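Local coordinates for protein D-3-phosphoglycerate dehydrogenase (Sulfolobus tokodaii, PDB 2EKL) that binds NAD and probably catalyses the NAD-dependent oxidation of D-3-phosphoglycerate, the entry step of serine biosynthesis, at residues Y96-L108 / G285-T299. Residues are numbered along the deposited sequence; the frame is centred on the assembly and turned at random.
With NAD (nicotinamide-adenine-dinucleotide), chain B.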
loop_
_atom_site.group_PDB
_atom_site.type_symbol
_atom_site.label_atom_id
_atom_site.label_comp_id
_atom_site.label_asym_id
_atom_site.label_seq_id
_atom_site.Cartn_x
_atom_site.Cartn_y
_atom_site.Cartn_z
ATOM N N TYR A 96 -25.313 15.714 6.126
ATOM C CA TYR A 96 -24.218 15.394 5.222
ATOM C C TYR A 96 -23.965 13.893 5.276
ATOM O O TYR A 96 -24.880 13.129 5.593
ATOM C CB TYR A 96 -22.951 16.192 5.580
ATOM C CG TYR A 96 -22.335 15.897 6.931
ATOM C CD1 TYR A 96 -23.056 16.085 8.110
ATOM C CD2 TYR A 96 -21.011 15.463 7.030
ATOM C CE1 TYR A 96 -22.473 15.852 9.357
ATOM C CE2 TYR A 96 -20.419 15.226 8.269
ATOM C CZ TYR A 96 -21.157 15.423 9.427
ATOM O OH TYR A 96 -20.577 15.189 10.652
ATOM N N ALA A 97 -22.745 13.460 4.971
ATOM C CA ALA A 97 -22.444 12.028 4.975
ATOM C C ALA A 97 -21.265 11.636 5.863
ATOM O O ALA A 97 -20.232 11.177 5.371
ATOM C CB ALA A 97 -22.193 11.554 3.542
ATOM N N PRO A 98 -21.410 11.791 7.188
ATOM C CA PRO A 98 -20.330 11.439 8.117
ATOM C C PRO A 98 -19.932 9.962 8.075
ATOM O O PRO A 98 -20.784 9.074 8.119
ATOM C CB PRO A 98 -20.898 11.857 9.474
ATOM C CG PRO A 98 -22.371 11.653 9.297
ATOM C CD PRO A 98 -22.615 12.220 7.918
ATOM N N GLY A 99 -18.627 9.714 7.989
ATOM C CA GLY A 99 -18.115 8.354 7.950
ATOM C C GLY A 99 -18.251 7.642 6.612
ATOM O O GLY A 99 -17.831 6.498 6.473
ATOM N N ALA A 100 -18.818 8.324 5.622
ATOM C CA ALA A 100 -19.036 7.741 4.300
ATOM C C ALA A 100 -17.801 7.220 3.558
ATOM O O ALA A 100 -17.921 6.351 2.694
ATOM C CB ALA A 100 -19.761 8.744 3.418
ATOM N N SER A 101 -16.621 7.731 3.889
ATOM C CA SER A 101 -15.417 7.304 3.183
ATOM C C SER A 101 -14.414 6.516 4.020
ATOM O O SER A 101 -13.296 6.261 3.569
ATOM C CB SER A 101 -14.709 8.525 2.594
ATOM O OG SER A 101 -14.108 9.305 3.612
ATOM N N THR A 102 -14.816 6.115 5.222
ATOM C CA THR A 102 -13.926 5.388 6.123
ATOM C C THR A 102 -13.000 4.347 5.494
ATOM O O THR A 102 -11.779 4.479 5.576
ATOM C CB THR A 102 -14.721 4.705 7.262
ATOM O OG1 THR A 102 -15.437 5.698 8.007
ATOM C CG2 THR A 102 -13.776 3.962 8.203
ATOM N N ASP A 103 -13.559 3.316 4.862
ATOM C CA ASP A 103 -12.710 2.271 4.287
ATOM C C ASP A 103 -11.755 2.760 3.204
ATOM O O ASP A 103 -10.643 2.247 3.076
ATOM C CB ASP A 103 -13.553 1.105 3.750
ATOM C CG ASP A 103 -14.221 0.302 4.861
ATOM O OD1 ASP A 103 -13.660 0.228 5.980
ATOM O OD2 ASP A 103 -15.303 -0.273 4.611
ATOM N N SER A 104 -12.179 3.742 2.420
ATOM C CA SER A 104 -11.300 4.267 1.381
ATOM C C SER A 104 -10.125 5.016 2.010
ATOM O O SER A 104 -8.995 4.930 1.527
ATOM C CB SER A 104 -12.081 5.179 0.436
ATOM O OG SER A 104 -12.921 4.398 -0.403
ATOM N N ALA A 105 -10.385 5.734 3.098
ATOM C CA ALA A 105 -9.324 6.476 3.780
ATOM C C ALA A 105 -8.381 5.495 4.477
ATOM O O ALA A 105 -7.162 5.689 4.490
ATOM C CB ALA A 105 -9.929 7.460 4.795
ATOM N N VAL A 106 -8.951 4.439 5.056
ATOM C CA VAL A 106 -8.167 3.409 5.735
ATOM C C VAL A 106 -7.198 2.748 4.757
ATOM O O VAL A 106 -6.014 2.556 5.052
ATOM C CB VAL A 106 -9.085 2.298 6.316
ATOM C CG1 VAL A 106 -8.251 1.098 6.735
ATOM C CG2 VAL A 106 -9.880 2.836 7.505
ATOM N N GLU A 107 -7.715 2.392 3.589
ATOM C CA GLU A 107 -6.907 1.736 2.580
ATOM C C GLU A 107 -5.780 2.629 2.078
ATOM O O GLU A 107 -4.648 2.171 1.919
ATOM C CB GLU A 107 -7.808 1.264 1.432
ATOM C CG GLU A 107 -8.648 0.044 1.828
ATOM C CD GLU A 107 -9.941 -0.087 1.042
ATOM O OE1 GLU A 107 -10.014 0.416 -0.098
ATOM O OE2 GLU A 107 -10.884 -0.717 1.567
ATOM N N LEU A 108 -6.073 3.904 1.845
ATOM C CA LEU A 108 -5.033 4.810 1.374
ATOM C C LEU A 108 -3.959 4.949 2.446
ATOM O O LEU A 108 -2.777 5.075 2.132
ATOM C CB LEU A 108 -5.606 6.191 1.044
ATOM C CG LEU A 108 -4.589 7.180 0.458
ATOM C CD1 LEU A 108 -4.104 6.672 -0.895
ATOM C CD2 LEU A 108 -5.226 8.557 0.308
ATOM N N GLY A 285 -8.101 10.545 -0.379
ATOM C CA GLY A 285 -8.600 9.618 0.628
ATOM C C GLY A 285 -10.041 9.156 0.482
ATOM O O GLY A 285 -10.362 8.004 0.786
ATOM N N ALA A 286 -10.917 10.049 0.031
ATOM C CA ALA A 286 -12.325 9.707 -0.150
ATOM C C ALA A 286 -12.646 9.542 -1.632
ATOM O O ALA A 286 -13.806 9.377 -2.011
ATOM C CB ALA A 286 -13.209 10.805 0.447
ATOM N N GLN A 287 -11.615 9.572 -2.469
ATOM C CA GLN A 287 -11.823 9.467 -3.905
ATOM C C GLN A 287 -11.881 8.076 -4.527
ATOM O O GLN A 287 -10.962 7.663 -5.230
ATOM C CB GLN A 287 -10.773 10.305 -4.639
ATOM C CG GLN A 287 -10.902 11.802 -4.389
ATOM C CD GLN A 287 -12.208 12.364 -4.916
ATOM O OE1 GLN A 287 -12.530 12.209 -6.094
ATOM N NE2 GLN A 287 -12.964 13.023 -4.048
ATOM N N THR A 288 -12.958 7.350 -4.246
ATOM C CA THR A 288 -13.177 6.042 -4.853
ATOM C C THR A 288 -14.615 6.069 -5.351
ATOM O O THR A 288 -15.440 6.830 -4.842
ATOM C CB THR A 288 -13.020 4.867 -3.861
ATOM O OG1 THR A 288 -13.970 4.998 -2.796
ATOM C CG2 THR A 288 -11.606 4.826 -3.300
ATOM N N LYS A 289 -14.915 5.254 -6.352
ATOM C CA LYS A 289 -16.264 5.192 -6.899
ATOM C C LYS A 289 -17.254 4.832 -5.792
ATOM O O LYS A 289 -18.321 5.448 -5.662
ATOM C CB LYS A 289 -16.312 4.145 -8.016
ATOM C CG LYS A 289 -17.702 3.860 -8.564
ATOM C CD LYS A 289 -17.649 2.863 -9.719
ATOM C CE LYS A 289 -16.980 1.548 -9.324
ATOM N NZ LYS A 289 -17.729 0.805 -8.270
ATOM N N GLU A 290 -16.882 3.845 -4.983
ATOM C CA GLU A 290 -17.737 3.382 -3.895
ATOM C C GLU A 290 -17.986 4.435 -2.816
ATOM O O GLU A 290 -19.131 4.639 -2.399
ATOM C CB GLU A 290 -17.142 2.117 -3.257
ATOM C CG GLU A 290 -17.103 0.886 -4.166
ATOM C CD GLU A 290 -15.978 0.916 -5.194
ATOM O OE1 GLU A 290 -15.112 1.816 -5.129
ATOM O OE2 GLU A 290 -15.952 0.017 -6.066
ATOM N N ALA A 291 -16.926 5.098 -2.354
ATOM C CA ALA A 291 -17.074 6.118 -1.321
ATOM C C ALA A 291 -17.894 7.305 -1.812
ATOM O O ALA A 291 -18.758 7.814 -1.096
ATOM C CB ALA A 291 -15.702 6.595 -0.844
ATOM N N GLN A 292 -17.624 7.743 -3.036
ATOM C CA GLN A 292 -18.345 8.871 -3.604
ATOM C C GLN A 292 -19.826 8.549 -3.787
ATOM O O GLN A 292 -20.674 9.429 -3.644
ATOM C CB GLN A 292 -17.720 9.285 -4.936
ATOM C CG GLN A 292 -16.394 10.033 -4.797
ATOM C CD GLN A 292 -16.482 11.210 -3.839
ATOM O OE1 GLN A 292 -16.039 11.128 -2.690
ATOM N NE2 GLN A 292 -17.067 12.306 -4.301
ATOM N N LYS A 293 -20.137 7.293 -4.103
ATOM C CA LYS A 293 -21.532 6.895 -4.264
ATOM C C LYS A 293 -22.203 6.907 -2.892
ATOM O O LYS A 293 -23.360 7.316 -2.756
ATOM C CB LYS A 293 -21.643 5.493 -4.872
ATOM C CG LYS A 293 -23.082 4.994 -4.977
ATOM C CD LYS A 293 -23.154 3.548 -5.445
ATOM C CE LYS A 293 -24.589 3.040 -5.442
ATOM N NZ LYS A 293 -24.672 1.598 -5.792
ATOM N N ARG A 294 -21.481 6.461 -1.867
ATOM C CA ARG A 294 -22.049 6.455 -0.524
ATOM C C ARG A 294 -22.295 7.882 -0.039
ATOM O O ARG A 294 -23.281 8.143 0.654
ATOM C CB ARG A 294 -21.137 5.717 0.460
ATOM C CG ARG A 294 -21.138 4.203 0.282
ATOM C CD ARG A 294 -20.667 3.520 1.551
ATOM N NE ARG A 294 -19.297 3.896 1.869
ATOM C CZ ARG A 294 -18.224 3.348 1.310
ATOM N NH1 ARG A 294 -18.361 2.383 0.404
ATOM N NH2 ARG A 294 -17.016 3.778 1.649
ATOM N N VAL A 295 -21.404 8.803 -0.397
ATOM C CA VAL A 295 -21.573 10.196 0.003
ATOM C C VAL A 295 -22.889 10.719 -0.566
ATOM O O VAL A 295 -23.680 11.341 0.142
ATOM C CB VAL A 295 -20.407 11.082 -0.501
ATOM C CG1 VAL A 295 -20.748 12.555 -0.317
ATOM C CG2 VAL A 295 -19.136 10.753 0.275
ATOM N N ALA A 296 -23.127 10.448 -1.844
ATOM C CA ALA A 296 -24.354 10.892 -2.497
ATOM C C ALA A 296 -25.590 10.238 -1.883
ATOM O O ALA A 296 -26.568 10.923 -1.570
ATOM C CB ALA A 296 -24.291 10.592 -3.995
ATOM N N GLU A 297 -25.546 8.919 -1.709
ATOM C CA GLU A 297 -26.675 8.181 -1.141
ATOM C C GLU A 297 -26.991 8.579 0.294
ATOM O O GLU A 297 -28.155 8.748 0.658
ATOM C CB GLU A 297 -26.409 6.676 -1.182
ATOM C CG GLU A 297 -26.125 6.127 -2.567
ATOM C CD GLU A 297 -26.065 4.614 -2.583
ATOM O OE1 GLU A 297 -25.440 4.033 -1.670
ATOM O OE2 GLU A 297 -26.637 4.005 -3.510
ATOM N N MET A 298 -25.953 8.713 1.110
ATOM C CA MET A 298 -26.139 9.087 2.502
ATOM C C MET A 298 -26.665 10.507 2.636
ATOM O O MET A 298 -27.549 10.771 3.449
ATOM C CB MET A 298 -24.824 8.953 3.265
ATOM C CG MET A 298 -24.384 7.523 3.469
ATOM S SD MET A 298 -22.918 7.441 4.504
ATOM C CE MET A 298 -23.508 8.355 5.945
ATOM N N THR A 299 -26.119 11.423 1.844
ATOM C CA THR A 299 -26.565 12.805 1.903
ATOM C C THR A 299 -28.026 12.858 1.464
ATOM O O THR A 299 -28.832 13.581 2.046
ATOM C CB THR A 299 -25.704 13.712 0.999
ATOM O OG1 THR A 299 -24.343 13.681 1.451
ATOM C CG2 THR A 299 -26.208 15.156 1.050
HETATM P PA NAD B . -13.501 10.128 14.069
HETATM O O1A NAD B . -14.188 8.827 13.991
HETATM O O2A NAD B . -14.306 11.289 14.628
HETATM O O5B NAD B . -12.161 9.894 14.917
HETATM C C5B NAD B . -11.310 10.995 15.196
HETATM C C4B NAD B . -10.576 10.574 16.608
HETATM O O4B NAD B . -9.408 11.378 16.839
HETATM C C3B NAD B . -11.598 10.633 17.793
HETATM O O3B NAD B . -11.636 9.406 18.519
HETATM C C2B NAD B . -11.126 11.873 18.561
HETATM O O2B NAD B . -11.442 11.959 19.930
HETATM C C1B NAD B . -9.684 11.806 18.213
HETATM N N9A NAD B . -8.925 13.056 18.535
HETATM C C8A NAD B . -9.258 14.391 18.357
HETATM N N7A NAD B . -8.248 15.174 18.806
HETATM C C5A NAD B . -7.267 14.365 19.268
HETATM C C6A NAD B . -5.958 14.567 19.862
HETATM N N6A NAD B . -5.480 15.784 20.061
HETATM N N1A NAD B . -5.162 13.436 20.245
HETATM C C2A NAD B . -5.626 12.093 20.058
HETATM N N3A NAD B . -6.901 11.891 19.480
HETATM C C4A NAD B . -7.692 13.008 19.098
HETATM O O3 NAD B . -13.036 10.579 12.594
HETATM P PN NAD B . -12.590 9.686 11.326
HETATM O O1N NAD B . -11.903 8.470 11.788
HETATM O O2N NAD B . -13.851 9.473 10.559
HETATM O O5D NAD B . -11.684 10.759 10.612
HETATM C C5D NAD B . -10.362 10.967 11.062
HETATM C C4D NAD B . -9.671 12.058 10.271
HETATM O O4D NAD B . -9.515 11.707 8.908
HETATM C C3D NAD B . -10.375 13.445 10.244
HETATM O O3D NAD B . -9.425 14.509 10.401
HETATM C C2D NAD B . -11.090 13.443 8.941
HETATM O O2D NAD B . -11.546 14.727 8.566
HETATM C C1D NAD B . -10.021 12.773 8.123
HETATM N N1N NAD B . -10.409 12.192 6.806
HETATM C C2N NAD B . -9.561 12.451 5.684
HETATM C C3N NAD B . -9.912 11.905 4.414
HETATM C C7N NAD B . -9.036 12.164 3.248
HETATM O O7N NAD B . -9.635 12.308 2.054
HETATM N N7N NAD B . -7.716 12.262 3.310
HETATM C C4N NAD B . -11.153 11.089 4.320
HETATM C C5N NAD B . -12.005 10.835 5.467
HETATM C C6N NAD B . -11.618 11.399 6.725
HETATM O O HOH W 1 -18.554 4.125 5.072
#
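Arg294 clasps the carbonyl oxygen of Ala100 from the side, NE and NH2 each donating to that one atom at 2.9 Å. Both bonds are bent (135° at the hydrogen), and both donors approach from the same face of the carbonyl. The bend at chi3 (-62°) turns one face of the guanidinium to its own helix, Glu290 O and Ala291 CA lying beneath it toward the rim. NH2 also forms a salt bridge with Glu139 of the second subunit. An alanine here would remove both donors and is likely to leave Ala100 O without these two bonds and Glu139 of the second subunit without this salt-bridge mate.

A second polar link joins two hydroxyls: Thr288 OG1 donates to Ser104 OG (2.7 Å) while accepting from Ala291 N as the N-cap of helix 289-309. Ser104 OG in turn bonds to that same Glu139, so a relay runs from the helix start to the other subunit.

Apolar packing surrounds these bonds. Met298, bent at chi3 (55°), lays SD against Ala100 CB (3.6 Å); Val295 CG2 meets the same alanine methyl at 3.8 Å. Ala97 CB rests on Met298 CB. Ser101 CB and Ala286 CB are pressed to 3.5 Å, and Leu108 CD2 covers Gly285 CA.

Beside this packing lies the nicotinamide of NAD: Ser101 OG comes within 3.2 Å of C5N, and Gly285 CA comes up against the carboxamide oxygen O7N. The two segments, which join the two domains of the family fold, are thus held together beside the nicotinamide, and their small residues (Ser101, Ala105, Gly285, Ala286) are consistent with its close approach. Ser104 and Arg294 both reach Glu139 of the second subunit, so the contact is probably coupled to the dimer interface.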